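Local coordinates for amidohydrolase 3 domain-containing protein (Pyrococcus horikoshii, PDB 3IGH) that is not characterised in detail but, as a presumed metal-dependent amidohydrolase, probably hydrolyses carbon-nitrogen bonds other than peptide bonds, at residues 62-67 with 451-456; 115-120 with 138-143; 228-233 with 253-258. All blocks are in the same frame, centred on the assembly; numbering follows the deposited sequence.

Interaction 1: 62-67 with 451-456; sequences AFFDSH and SLASDI. With SO4 (sulfate ion), chain B.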
ATOM      1  N   ALA A  62     -10.351 -20.072  -8.210  1.00 32.02           N
ATOM      2  CA  ALA A  62      -9.015 -20.300  -8.745  1.00 31.57           C
ATOM      3  C   ALA A  62      -8.088 -20.866  -7.665  1.00 32.42           C
ATOM      4  O   ALA A  62      -8.376 -20.757  -6.467  1.00 30.56           O
ATOM      5  CB  ALA A  62      -8.461 -19.006  -9.340  1.00 29.97           C
ATOM      6  N   PHE A  63      -7.008 -21.521  -8.084  1.00 28.16           N
ATOM      7  CA  PHE A  63      -6.040 -22.036  -7.137  1.00 27.27           C
ATOM      8  C   PHE A  63      -5.303 -20.883  -6.440  1.00 27.64           C
ATOM      9  O   PHE A  63      -5.112 -19.800  -7.014  1.00 28.90           O
ATOM     10  CB  PHE A  63      -5.050 -22.992  -7.813  1.00 29.98           C
ATOM     11  CG  PHE A  63      -5.670 -24.311  -8.229  1.00 30.68           C
ATOM     12  CD1 PHE A  63      -5.860 -25.333  -7.297  1.00 29.73           C
ATOM     13  CD2 PHE A  63      -6.071 -24.523  -9.544  1.00 34.46           C
ATOM     14  CE1 PHE A  63      -6.424 -26.557  -7.672  1.00 33.39           C
ATOM     15  CE2 PHE A  63      -6.636 -25.742  -9.934  1.00 33.46           C
ATOM     16  CZ  PHE A  63      -6.820 -26.756  -8.998  1.00 32.40           C
ATOM     17  N   PHE A  64      -4.931 -21.130  -5.191  1.00 26.45           N
ATOM     18  CA  PHE A  64      -4.169 -20.173  -4.389  1.00 27.51           C
ATOM     19  C   PHE A  64      -2.968 -20.961  -3.860  1.00 27.57           C
ATOM     20  O   PHE A  64      -3.121 -21.842  -3.019  1.00 26.39           O
ATOM     21  CB  PHE A  64      -5.068 -19.662  -3.252  1.00 25.93           C
ATOM     22  CG  PHE A  64      -4.527 -18.461  -2.490  1.00 28.88           C
ATOM     23  CD1 PHE A  64      -5.393 -17.432  -2.139  1.00 27.50           C
ATOM     24  CD2 PHE A  64      -3.181 -18.363  -2.106  1.00 27.78           C
ATOM     25  CE1 PHE A  64      -4.936 -16.303  -1.435  1.00 34.44           C
ATOM     26  CE2 PHE A  64      -2.715 -17.250  -1.406  1.00 29.14           C
ATOM     27  CZ  PHE A  64      -3.607 -16.213  -1.072  1.00 27.83           C
ATOM     28  N   ASP A  65      -1.776 -20.678  -4.375  1.00 24.30           N
ATOM     29  CA  ASP A  65      -0.585 -21.365  -3.901  1.00 27.28           C
ATOM     30  C   ASP A  65      -0.065 -20.608  -2.690  1.00 30.06           C
ATOM     31  O   ASP A  65       0.460 -19.518  -2.822  1.00 27.86           O
ATOM     32  CB  ASP A  65       0.487 -21.414  -4.997  1.00 24.38           C
ATOM     33  CG  ASP A  65       1.652 -22.350  -4.653  1.00 33.91           C
ATOM     34  OD1 ASP A  65       2.192 -22.297  -3.528  1.00 29.27           O
ATOM     35  OD2 ASP A  65       2.075 -23.118  -5.540  1.00 34.39           O
ATOM     36  N   SER A  66      -0.179 -21.206  -1.512  1.00 26.69           N
ATOM     37  CA  SER A  66       0.111 -20.467  -0.276  1.00 25.39           C
ATOM     38  C   SER A  66       1.595 -20.358   0.093  1.00 28.16           C
ATOM     39  O   SER A  66       1.924 -19.816   1.154  1.00 30.86           O
ATOM     40  CB  SER A  66      -0.703 -21.044   0.892  1.00 30.21           C
ATOM     41  OG  SER A  66      -0.337 -22.384   1.151  1.00 37.19           O
ATOM     42  N   HIS A  67       2.493 -20.825  -0.775  1.00 25.49           N
ATOM     43  CA  HIS A  67       3.941 -20.764  -0.485  1.00 30.66           C
ATOM     44  C   HIS A  67       4.757 -21.056  -1.731  1.00 25.79           C
ATOM     45  O   HIS A  67       4.939 -22.215  -2.097  1.00 29.82           O
ATOM     46  CB  HIS A  67       4.298 -21.760   0.637  1.00 26.03           C
ATOM     47  CG  HIS A  67       5.733 -21.732   1.073  1.00 33.58           C
ATOM     48  ND1 HIS A  67       6.096 -21.559   2.391  1.00 42.81           N
ATOM     49  CD2 HIS A  67       6.888 -21.896   0.387  1.00 35.28           C
ATOM     50  CE1 HIS A  67       7.411 -21.608   2.496  1.00 36.18           C
ATOM     51  NE2 HIS A  67       7.919 -21.803   1.293  1.00 39.73           N
ATOM     52  N   SER A 451      -3.152 -17.600   4.384  1.00 26.26           N
ATOM     53  CA  SER A 451      -2.480 -16.378   3.950  0.80 26.03           C
ATOM     54  C   SER A 451      -3.190 -15.112   4.437  1.00 25.95           C
ATOM     55  O   SER A 451      -2.828 -14.004   4.033  1.00 30.51           O
ATOM     56  CB  SER A 451      -2.412 -16.346   2.422  0.80 30.43           C
ATOM     57  OG  SER A 451      -1.820 -17.528   1.908  0.80 34.29           O
ATOM     58  N   LEU A 452      -4.211 -15.284   5.280  1.00 26.79           N
ATOM     59  CA  LEU A 452      -5.028 -14.170   5.811  1.00 26.33           C
ATOM     60  C   LEU A 452      -5.674 -13.326   4.703  1.00 31.83           C
ATOM     61  O   LEU A 452      -5.786 -12.112   4.806  1.00 30.70           O
ATOM     62  CB  LEU A 452      -4.231 -13.307   6.809  1.00 30.35           C
ATOM     63  CG  LEU A 452      -3.616 -14.046   8.013  1.00 27.95           C
ATOM     64  CD1 LEU A 452      -2.787 -13.091   8.894  1.00 29.91           C
ATOM     65  CD2 LEU A 452      -4.685 -14.751   8.849  1.00 31.59           C
ATOM     66  N   ALA A 453      -6.093 -13.993   3.637  1.00 29.17           N
ATOM     67  CA  ALA A 453      -6.771 -13.325   2.528  1.00 33.35           C
ATOM     68  C   ALA A 453      -8.250 -13.574   2.713  1.00 37.63           C
ATOM     69  O   ALA A 453      -8.776 -14.581   2.217  1.00 40.93           O
ATOM     70  CB  ALA A 453      -6.313 -13.909   1.224  1.00 30.55           C
ATOM     71  N   SER A 454      -8.924 -12.672   3.427  1.00 37.94           N
ATOM     72  CA  SER A 454     -10.283 -12.956   3.907  1.00 41.66           C
ATOM     73  C   SER A 454     -11.346 -12.902   2.806  1.00 42.55           C
ATOM     74  O   SER A 454     -12.437 -13.451   2.966  1.00 46.93           O
ATOM     75  CB  SER A 454     -10.662 -12.022   5.063  1.00 50.04           C
ATOM     76  OG  SER A 454     -10.678 -10.676   4.626  1.00 50.76           O
ATOM     77  N   ASP A 455     -11.021 -12.263   1.686  1.00 37.94           N
ATOM     78  CA  ASP A 455     -11.969 -12.169   0.570  1.00 36.30           C
ATOM     79  C   ASP A 455     -11.569 -13.008  -0.649  1.00 35.84           C
ATOM     80  O   ASP A 455     -11.985 -12.724  -1.765  1.00 31.71           O
ATOM     81  CB  ASP A 455     -12.206 -10.703   0.184  1.00 40.19           C
ATOM     82  CG  ASP A 455     -10.922  -9.978  -0.206  1.00 47.47           C
ATOM     83  OD1 ASP A 455      -9.828 -10.576  -0.109  1.00 53.30           O
ATOM     84  OD2 ASP A 455     -11.008  -8.801  -0.612  1.00 55.48           O
ATOM     85  N   ILE A 456     -10.742 -14.028  -0.443  1.00 33.09           N
ATOM     86  CA  ILE A 456     -10.364 -14.922  -1.538  1.00 30.61           C
ATOM     87  C   ILE A 456     -10.686 -16.362  -1.146  1.00 33.56           C
ATOM     88  O   ILE A 456     -10.651 -16.706   0.038  1.00 33.22           O
ATOM     89  CB  ILE A 456      -8.856 -14.757  -1.928  1.00 33.26           C
ATOM     90  CG1 ILE A 456      -8.546 -13.299  -2.308  1.00 28.89           C
ATOM     91  CG2 ILE A 456      -8.455 -15.734  -3.054  1.00 28.32           C
ATOM     92  CD1 ILE A 456      -7.094 -13.006  -2.702  1.00 31.79           C
TER
HETATM   93  S   SO4 B   1      11.322 -22.723   2.282  1.00 55.65           S
HETATM   94  O1  SO4 B   1      10.919 -21.628   1.421  1.00 45.31           O
HETATM   95  O2  SO4 B   1      11.034 -23.981   1.612  1.00 62.11           O
HETATM   96  O3  SO4 B   1      12.759 -22.647   2.508  1.00 61.71           O
HETATM   97  O4  SO4 B   1      10.567 -22.655   3.538  1.00 50.26           O

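Interaction 2: 115-120 with 138-143; sequences EWPTRK and VAVAND. With SO4 (sulfate ion), chain I.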
ATOM      1  N   GLU A 115      32.453 -36.924 -15.467  1.00 46.29           N
ATOM      2  CA  GLU A 115      33.461 -36.040 -14.882  1.00 48.23           C
ATOM      3  C   GLU A 115      32.789 -34.736 -14.422  1.00 45.16           C
ATOM      4  O   GLU A 115      31.680 -34.424 -14.850  1.00 46.50           O
ATOM      5  CB  GLU A 115      34.550 -35.726 -15.922  1.00 42.77           C
ATOM      6  CG  GLU A 115      34.014 -35.192 -17.252  1.00 39.58           C
ATOM      7  CD  GLU A 115      35.110 -34.904 -18.272  1.00 61.23           C
ATOM      8  OE1 GLU A 115      34.851 -35.071 -19.483  1.00 69.68           O
ATOM      9  OE2 GLU A 115      36.226 -34.505 -17.874  1.00 65.78           O
ATOM     10  N   TRP A 116      33.465 -33.978 -13.562  1.00 44.12           N
ATOM     11  CA  TRP A 116      32.964 -32.673 -13.116  1.00 40.11           C
ATOM     12  C   TRP A 116      33.189 -31.608 -14.185  1.00 42.66           C
ATOM     13  O   TRP A 116      34.221 -31.619 -14.863  1.00 42.03           O
ATOM     14  CB  TRP A 116      33.662 -32.252 -11.825  1.00 35.37           C
ATOM     15  CG  TRP A 116      33.213 -32.991 -10.598  1.00 42.68           C
ATOM     16  CD1 TRP A 116      33.394 -34.320 -10.319  1.00 43.89           C
ATOM     17  CD2 TRP A 116      32.538 -32.434  -9.465  1.00 52.57           C
ATOM     18  NE1 TRP A 116      32.863 -34.625  -9.088  1.00 47.60           N
ATOM     19  CE2 TRP A 116      32.332 -33.486  -8.540  1.00 55.11           C
ATOM     20  CE3 TRP A 116      32.082 -31.148  -9.139  1.00 61.58           C
ATOM     21  CZ2 TRP A 116      31.684 -33.291  -7.314  1.00 54.77           C
ATOM     22  CZ3 TRP A 116      31.446 -30.952  -7.917  1.00 52.00           C
ATOM     23  CH2 TRP A 116      31.254 -32.018  -7.019  1.00 52.04           C
ATOM     24  N   PRO A 117      32.227 -30.679 -14.355  1.00 42.23           N
ATOM     25  CA  PRO A 117      32.535 -29.557 -15.240  1.00 35.78           C
ATOM     26  C   PRO A 117      33.462 -28.576 -14.521  1.00 35.10           C
ATOM     27  O   PRO A 117      33.533 -28.583 -13.288  1.00 38.71           O
ATOM     28  CB  PRO A 117      31.161 -28.942 -15.549  1.00 41.18           C
ATOM     29  CG  PRO A 117      30.257 -29.412 -14.474  1.00 35.71           C
ATOM     30  CD  PRO A 117      30.871 -30.589 -13.778  1.00 39.29           C
ATOM     31  N   THR A 118      34.205 -27.776 -15.283  1.00 38.14           N
ATOM     32  CA  THR A 118      35.224 -26.898 -14.695  1.00 38.76           C
ATOM     33  C   THR A 118      35.115 -25.469 -15.219  1.00 33.97           C
ATOM     34  O   THR A 118      34.601 -25.241 -16.318  1.00 34.74           O
ATOM     35  CB  THR A 118      36.668 -27.378 -15.009  1.00 41.88           C
ATOM     36  OG1 THR A 118      36.926 -27.205 -16.412  1.00 39.42           O
ATOM     37  CG2 THR A 118      36.891 -28.842 -14.589  1.00 43.13           C
ATOM     38  N   ARG A 119      35.628 -24.535 -14.416  1.00 41.02           N
ATOM     39  CA  ARG A 119      35.822 -23.126 -14.784  1.00 42.43           C
ATOM     40  C   ARG A 119      36.451 -22.954 -16.170  1.00 39.21           C
ATOM     41  O   ARG A 119      35.948 -22.184 -16.997  1.00 39.82           O
ATOM     42  CB  ARG A 119      36.683 -22.439 -13.709  1.00 40.06           C
ATOM     43  CG  ARG A 119      37.056 -20.979 -14.001  1.00 49.05           C
ATOM     44  CD  ARG A 119      38.109 -20.451 -13.018  1.00 45.46           C
ATOM     45  NE  ARG A 119      39.354 -21.224 -13.048  1.00 51.65           N
ATOM     46  CZ  ARG A 119      40.330 -21.075 -13.944  1.00 59.30           C
ATOM     47  NH1 ARG A 119      40.244 -20.172 -14.918  1.00 50.59           N
ATOM     48  NH2 ARG A 119      41.406 -21.845 -13.865  1.00 52.95           N
ATOM     49  N   LYS A 120      37.536 -23.689 -16.428  1.00 49.00           N
ATOM     50  CA  LYS A 120      38.222 -23.634 -17.728  1.00 44.87           C
ATOM     51  C   LYS A 120      37.326 -24.016 -18.901  1.00 46.77           C
ATOM     52  O   LYS A 120      37.324 -23.331 -19.923  1.00 45.70           O
ATOM     53  CB  LYS A 120      39.480 -24.510 -17.725  1.00 53.52           C
ATOM     54  CG  LYS A 120      40.674 -23.881 -17.036  1.00 59.09           C
ATOM     55  CD  LYS A 120      41.822 -24.867 -16.905  1.00 78.50           C
ATOM     56  CE  LYS A 120      42.958 -24.275 -16.086  1.00 86.48           C
ATOM     57  NZ  LYS A 120      43.994 -25.294 -15.769  1.00 94.18           N
ATOM     58  N   VAL A 138      25.892 -27.542  -4.880  1.00 40.10           N
ATOM     59  CA  VAL A 138      27.190 -27.255  -5.495  1.00 39.12           C
ATOM     60  C   VAL A 138      26.947 -26.508  -6.804  1.00 34.37           C
ATOM     61  O   VAL A 138      25.959 -26.762  -7.505  1.00 36.56           O
ATOM     62  CB  VAL A 138      28.008 -28.574  -5.811  1.00 43.83           C
ATOM     63  CG1 VAL A 138      29.345 -28.254  -6.468  1.00 42.47           C
ATOM     64  CG2 VAL A 138      28.261 -29.411  -4.564  1.00 44.88           C
ATOM     65  N   ALA A 139      27.852 -25.586  -7.138  1.00 32.49           N
ATOM     66  CA  ALA A 139      27.832 -24.923  -8.429  1.00 30.61           C
ATOM     67  C   ALA A 139      29.227 -24.748  -9.007  1.00 30.38           C
ATOM     68  O   ALA A 139      30.219 -24.789  -8.283  1.00 35.18           O
ATOM     69  CB  ALA A 139      27.138 -23.570  -8.322  1.00 32.60           C
ATOM     70  N   VAL A 140      29.289 -24.564 -10.322  1.00 37.45           N
ATOM     71  CA  VAL A 140      30.542 -24.234 -10.996  1.00 37.07           C
ATOM     72  C   VAL A 140      30.334 -22.942 -11.779  1.00 37.59           C
ATOM     73  O   VAL A 140      29.259 -22.712 -12.348  1.00 33.46           O
ATOM     74  CB  VAL A 140      31.045 -25.370 -11.946  1.00 37.05           C
ATOM     75  CG1 VAL A 140      32.478 -25.099 -12.411  1.00 39.34           C
ATOM     76  CG2 VAL A 140      31.007 -26.723 -11.257  1.00 39.74           C
ATOM     77  N   ALA A 141      31.367 -22.102 -11.798  1.00 38.31           N
ATOM     78  CA  ALA A 141      31.322 -20.825 -12.498  1.00 42.76           C
ATOM     79  C   ALA A 141      32.581 -20.594 -13.344  1.00 36.31           C
ATOM     80  O   ALA A 141      33.667 -21.045 -12.971  1.00 42.78           O
ATOM     81  CB  ALA A 141      31.133 -19.692 -11.484  1.00 36.82           C
ATOM     82  N   ASN A 142      32.424 -19.911 -14.479  1.00 39.80           N
ATOM     83  CA  ASN A 142      33.569 -19.472 -15.281  1.00 37.14           C
ATOM     84  C   ASN A 142      34.223 -18.178 -14.743  1.00 38.80           C
ATOM     85  O   ASN A 142      33.766 -17.622 -13.730  1.00 35.59           O
ATOM     86  CB  ASN A 142      33.228 -19.404 -16.787  1.00 33.37           C
ATOM     87  CG  ASN A 142      32.274 -18.265 -17.168  1.00 44.09           C
ATOM     88  OD1 ASN A 142      31.900 -17.399 -16.360  1.00 40.32           O
ATOM     89  ND2 ASN A 142      31.876 -18.271 -18.437  1.00 36.58           N
ATOM     90  N   ASP A 143      35.291 -17.729 -15.410  1.00 41.52           N
ATOM     91  CA  ASP A 143      36.058 -16.534 -15.014  1.00 45.28           C
ATOM     92  C   ASP A 143      35.199 -15.282 -14.849  1.00 37.96           C
ATOM     93  O   ASP A 143      35.279 -14.601 -13.823  1.00 43.45           O
ATOM     94  CB  ASP A 143      37.165 -16.238 -16.039  1.00 49.93           C
ATOM     95  CG  ASP A 143      38.341 -17.198 -15.940  1.00 62.58           C
ATOM     96  OD1 ASP A 143      39.060 -17.361 -16.949  1.00 75.44           O
ATOM     97  OD2 ASP A 143      38.557 -17.781 -14.861  1.00 58.67           O
TER
HETATM   98  S   SO4 I   8      32.396 -37.820  -6.959  1.00 73.08           S
HETATM   99  O1  SO4 I   8      33.338 -37.702  -8.075  1.00 68.57           O
HETATM  100  O2  SO4 I   8      32.915 -38.763  -5.971  1.00 67.03           O
HETATM  101  O3  SO4 I   8      32.225 -36.511  -6.334  1.00 82.79           O
HETATM  102  O4  SO4 I   8      31.110 -38.309  -7.450  1.00 75.25           O

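Interaction 3: 228-233 with 253-258; sequences SINVFA and GNRLTI. With SO4 (sulfate ion), chain K; SO4 (sulfate ion), chain O.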
ATOM      1  N   SER A 228      -0.487  -9.471 -12.440  1.00 31.00           N
ATOM      2  CA  SER A 228      -1.663 -10.129 -12.985  1.00 33.90           C
ATOM      3  C   SER A 228      -2.264 -11.168 -12.036  1.00 33.96           C
ATOM      4  O   SER A 228      -3.296 -11.769 -12.340  1.00 32.64           O
ATOM      5  CB  SER A 228      -1.320 -10.764 -14.335  1.00 37.13           C
ATOM      6  OG  SER A 228      -0.325 -11.758 -14.173  1.00 34.11           O
ATOM      7  N   ILE A 229      -1.607 -11.378 -10.894  1.00 32.96           N
ATOM      8  CA  ILE A 229      -2.076 -12.298  -9.858  1.00 28.10           C
ATOM      9  C   ILE A 229      -2.004 -11.585  -8.499  1.00 25.56           C
ATOM     10  O   ILE A 229      -1.250 -10.624  -8.337  1.00 28.74           O
ATOM     11  CB  ILE A 229      -1.212 -13.605  -9.798  1.00 31.98           C
ATOM     12  CG1 ILE A 229       0.268 -13.276  -9.542  1.00 30.19           C
ATOM     13  CG2 ILE A 229      -1.411 -14.463 -11.072  1.00 29.76           C
ATOM     14  CD1 ILE A 229       1.177 -14.483  -9.204  1.00 33.16           C
ATOM     15  N   ASN A 230      -2.790 -12.056  -7.535  1.00 28.45           N
ATOM     16  CA  ASN A 230      -2.698 -11.556  -6.167  1.00 29.13           C
ATOM     17  C   ASN A 230      -1.430 -12.073  -5.498  1.00 31.51           C
ATOM     18  O   ASN A 230      -1.135 -13.267  -5.542  1.00 30.27           O
ATOM     19  CB  ASN A 230      -3.943 -11.942  -5.359  1.00 31.80           C
ATOM     20  CG  ASN A 230      -5.229 -11.494  -6.031  1.00 33.19           C
ATOM     21  OD1 ASN A 230      -5.394 -10.314  -6.357  1.00 31.40           O
ATOM     22  ND2 ASN A 230      -6.143 -12.436  -6.254  1.00 31.63           N
ATOM     23  N   VAL A 231      -0.658 -11.159  -4.922  1.00 27.11           N
ATOM     24  CA  VAL A 231       0.614 -11.509  -4.305  1.00 24.39           C
ATOM     25  C   VAL A 231       0.607 -11.083  -2.840  1.00 28.02           C
ATOM     26  O   VAL A 231       0.514  -9.895  -2.534  1.00 26.75           O
ATOM     27  CB  VAL A 231       1.803 -10.849  -5.046  1.00 24.44           C
ATOM     28  CG1 VAL A 231       3.136 -11.184  -4.351  1.00 29.07           C
ATOM     29  CG2 VAL A 231       1.838 -11.272  -6.520  1.00 27.59           C
ATOM     30  N   PHE A 232       0.722 -12.058  -1.944  1.00 27.30           N
ATOM     31  CA  PHE A 232       0.865 -11.785  -0.520  1.00 23.41           C
ATOM     32  C   PHE A 232       2.351 -11.939  -0.163  1.00 25.27           C
ATOM     33  O   PHE A 232       2.868 -13.057  -0.040  1.00 24.25           O
ATOM     34  CB  PHE A 232      -0.068 -12.700   0.300  1.00 24.79           C
ATOM     35  CG  PHE A 232      -1.532 -12.394   0.085  1.00 28.48           C
ATOM     36  CD1 PHE A 232      -2.228 -11.595   0.994  1.00 27.95           C
ATOM     37  CD2 PHE A 232      -2.201 -12.848  -1.063  1.00 28.57           C
ATOM     38  CE1 PHE A 232      -3.568 -11.265   0.780  1.00 29.21           C
ATOM     39  CE2 PHE A 232      -3.548 -12.530  -1.288  1.00 26.88           C
ATOM     40  CZ  PHE A 232      -4.229 -11.732  -0.363  1.00 30.41           C
ATOM     41  N   ALA A 233       3.032 -10.805  -0.022  1.00 25.46           N
ATOM     42  CA  ALA A 233       4.487 -10.776   0.159  1.00 24.47           C
ATOM     43  C   ALA A 233       4.903 -11.043   1.597  1.00 27.21           C
ATOM     44  O   ALA A 233       4.523 -10.317   2.511  1.00 24.79           O
ATOM     45  CB  ALA A 233       5.066  -9.448  -0.316  1.00 24.33           C
ATOM     46  N   GLY A 253      -2.928  -3.465  -1.323  1.00 29.95           N
ATOM     47  CA  GLY A 253      -3.111  -2.690  -2.544  1.00 28.77           C
ATOM     48  C   GLY A 253      -4.100  -3.381  -3.453  1.00 32.50           C
ATOM     49  O   GLY A 253      -4.964  -4.135  -2.994  1.00 29.27           O
ATOM     50  N   ASN A 254      -3.969  -3.125  -4.748  1.00 28.35           N
ATOM     51  CA  ASN A 254      -4.843  -3.718  -5.743  1.00 32.56           C
ATOM     52  C   ASN A 254      -4.546  -5.210  -5.933  1.00 34.91           C
ATOM     53  O   ASN A 254      -5.428  -6.051  -5.825  1.00 34.79           O
ATOM     54  CB  ASN A 254      -4.674  -2.973  -7.066  1.00 34.80           C
ATOM     55  CG  ASN A 254      -5.548  -3.528  -8.161  1.00 46.60           C
ATOM     56  OD1 ASN A 254      -6.725  -3.832  -7.946  1.00 48.18           O
ATOM     57  ND2 ASN A 254      -4.976  -3.670  -9.347  1.00 45.82           N
ATOM     58  N   ARG A 255      -3.292  -5.528  -6.202  1.00 27.47           N
ATOM     59  CA  ARG A 255      -2.866  -6.919  -6.348  1.00 25.44           C
ATOM     60  C   ARG A 255      -1.823  -7.317  -5.309  1.00 31.85           C
ATOM     61  O   ARG A 255      -1.744  -8.486  -4.923  1.00 31.59           O
ATOM     62  CB  ARG A 255      -2.283  -7.129  -7.740  1.00 30.14           C
ATOM     63  CG  ARG A 255      -3.310  -7.072  -8.844  1.00 32.09           C
ATOM     64  CD  ARG A 255      -4.176  -8.287  -8.790  1.00 33.50           C
ATOM     65  NE  ARG A 255      -4.937  -8.475 -10.022  1.00 41.81           N
ATOM     66  CZ  ARG A 255      -5.738  -9.510 -10.240  1.00 44.08           C
ATOM     67  NH1 ARG A 255      -5.879 -10.446  -9.310  1.00 43.80           N
ATOM     68  NH2 ARG A 255      -6.400  -9.608 -11.385  1.00 41.30           N
ATOM     69  N   LEU A 256      -1.021  -6.344  -4.879  1.00 27.68           N
ATOM     70  CA  LEU A 256       0.051  -6.581  -3.919  1.00 29.72           C
ATOM     71  C   LEU A 256      -0.403  -6.305  -2.489  1.00 29.07           C
ATOM     72  O   LEU A 256      -0.954  -5.235  -2.192  1.00 28.14           O
ATOM     73  CB  LEU A 256       1.268  -5.703  -4.258  1.00 28.45           C
ATOM     74  CG  LEU A 256       2.492  -5.768  -3.328  1.00 27.84           C
ATOM     75  CD1 LEU A 256       3.139  -7.170  -3.380  1.00 20.75           C
ATOM     76  CD2 LEU A 256       3.508  -4.679  -3.690  1.00 29.46           C
ATOM     77  N   THR A 257      -0.155  -7.272  -1.612  1.00 26.09           N
ATOM     78  CA  THR A 257      -0.306  -7.101  -0.175  1.00 27.00           C
ATOM     79  C   THR A 257       1.061  -7.250   0.485  1.00 26.54           C
ATOM     80  O   THR A 257       1.751  -8.261   0.280  1.00 25.51           O
ATOM     81  CB  THR A 257      -1.239  -8.182   0.422  1.00 30.04           C
ATOM     82  OG1 THR A 257      -2.468  -8.199  -0.310  1.00 33.41           O
ATOM     83  CG2 THR A 257      -1.533  -7.923   1.911  1.00 27.03           C
ATOM     84  N   ILE A 258       1.459  -6.255   1.274  1.00 26.34           N
ATOM     85  CA  ILE A 258       2.591  -6.432   2.188  1.00 25.68           C
ATOM     86  C   ILE A 258       1.999  -7.239   3.333  1.00 29.80           C
ATOM     87  O   ILE A 258       1.202  -6.717   4.111  1.00 27.56           O
ATOM     88  CB  ILE A 258       3.166  -5.069   2.673  1.00 27.11           C
ATOM     89  CG1 ILE A 258       3.467  -4.153   1.476  1.00 26.31           C
ATOM     90  CG2 ILE A 258       4.415  -5.275   3.563  1.00 25.57           C
ATOM     91  CD1 ILE A 258       4.407  -4.759   0.409  1.00 29.89           C
TER
HETATM   92  S   SO4 K  10      -6.349  -5.896 -12.071  0.50 56.05           S
HETATM   93  O1  SO4 K  10      -6.774  -5.434 -13.389  0.50 50.60           O
HETATM   94  O2  SO4 K  10      -5.031  -6.512 -12.171  0.50 39.48           O
HETATM   95  O3  SO4 K  10      -6.297  -4.767 -11.154  0.50 47.32           O
HETATM   96  O4  SO4 K  10      -7.313  -6.867 -11.564  0.50 62.72           O
HETATM   97  S   SO4 O  14      -8.596 -11.861 -13.434  0.50 63.47           S
HETATM   98  O1  SO4 O  14      -9.862 -11.280 -13.871  0.50 53.41           O
HETATM   99  O2  SO4 O  14      -7.504 -11.126 -14.064  0.50 49.81           O
HETATM  100  O3  SO4 O  14      -8.482 -11.742 -11.983  0.50 41.69           O
HETATM  101  O4  SO4 O  14      -8.520 -13.270 -13.819  0.50 52.31           O

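Interaction 1: 62-67 with 451-456
The ring of F64 meets I456 and A453 along one flank and S451 along the other. With CG anti to the backbone N (chi1 -168°), the ring stands up from strand 58-68 under the loop. F64 CD1 abuts I456 CG2 at 3.6 Å, the methyl arriving at the ring edge, while F64 CE1 lies 3.8 Å from A453 CB, an oblique approach. On the far flank F64 CZ packs on S451 CB at 3.7 Å. S451 has two conformers; in the one described, OG is bonded to S206 OG and S447 O. This tight part is buried, whereas L452 and S454 on the outer rim of the loop face solvent. L452 is the C-prime residue of the Schellman motif that ends helix 436-450.

Farther along, D65 OD1 accepts from H67 N at 3.1 Å through its anti lone pair, closing an Asx turn where the chain turns its corner. H67, probably the first histidine of the family's His-X-His motif, donates from NE2 to sulfate O1, which lies in the ring plane. Around this contact, helix 436-450 packs on F64 through A448, and strands 202-210 and 230-235 meet I456 through S204 and F232.

Interaction 2: 115-120 with 138-143
R119 and D143 are joined by a salt bridge in which NH1 of R119 donates to D143 OD2 at 2.9 Å. The carboxylate is met on its syn side and lies at the guanidinium edge, the two planes nearly coplanar at 20°. R119 reaches it by running extended from the backbone and then bending at chi3 (59°), which folds the guanidinium back beside the start of helix 143-149; NE meanwhile bonds to D160 O. The foot of the chain is close-packed, with R119 CB 3.4 Å from A141 O, a buried carbonyl that has no hydrogen-bond partner and receives instead a CA-H...O contact from R119. A leucine in place of R119 would probably leave D143 without its positive mate and D160 O without the NE donor.

V140 turns both methyls to the backbone at P117, CG1 and CG2 each 3.7 Å from P117 O, another buried carbonyl lacking a partner. W116 meets V138 edge-on: CZ3 touches CG1 at 3.7 Å with the methyl in the indole plane. Its NE1 points to a sulfate, donating to O1 at 3.3 Å, and Q110 holds the same ion.

T118 and N142 are N-cap residues: T118 OG1 caps E121 N, and N142, with CG between its backbone N and carbonyl carbon (chi1 70°), caps M145 N through OD1 while ND2 donates to K127 O and L122 O. Strand 138-141 runs between strands 129-133 and 163-165; P117 packs on I88 of helix 88-96 and, with V140, on W108 of strand 103-108.

Interaction 3: 228-233 with 253-258
R255 meets N230 by an off-axis bond: its NH1 donates to N230 OD1 at 3.0 Å, yet the donor sits 56° out of the carbonyl plane rather than on a lone pair. A bend at chi2 (-71°) carries the arginine back along 228-230, where S228 O lies over one guanidinium face. Two sulfates accept from other N-H donors of the same guanidinium. NE gives a straight bond to O2 of the chain K sulfate at 2.9 Å, and NH2 donates to O3 of the chain O ion at 3.0 Å; K203 also binds sulfate here.

Strands 230-233 and 256-258 pair in parallel, as in the wall of a (beta-alpha)8 barrel. V231 straddles L256: V231 N donates to R255 O at 2.9 Å, and V231 O accepts from T257 N at the same length, the donor almost in line with the C=O. A233 N then continues the ladder to T257 O. On one sheet face, T257 OG1 lies over the F232 ring, 3.4 Å from CE1; on the other, L256 CD1 packs loosely on V231 CG1 at 4.1 Å.

E466 OE2 forms a salt bridge with R255 NH1 and accepts from N230 ND2, which also bonds to S204 OG. The charge of R255 is probably balanced by E466 and, in the crystal, by the two sulfates; these, probably from the crystallisation liquor, suggest a patch able to bind anions, with no function implied.

Interactions 1 and 3 both rest on the barrel strands and meet directly: F232 of strand 230-235 lies against both F64 and A453, with A453 CB 3.4 Å from F232 CZ, so one aromatic-aliphatic core serves both. Interaction 2 stands apart, its centre about 41 Å and 39 Å from their centres, in the smaller sheet containing strand 138-141, and is only partly buried. The chemistry follows the place. Interaction 1 joins its segments through van der Waals packing centred on F64, interaction 3 adds a regular parallel backbone ladder with a charged, sulfate-bound end, and interaction 2 combines a salt bridge with apolar contacts of W116 and P117. Each has a sulfate nearby, but that of interaction 1 sits among histidines and a lysine.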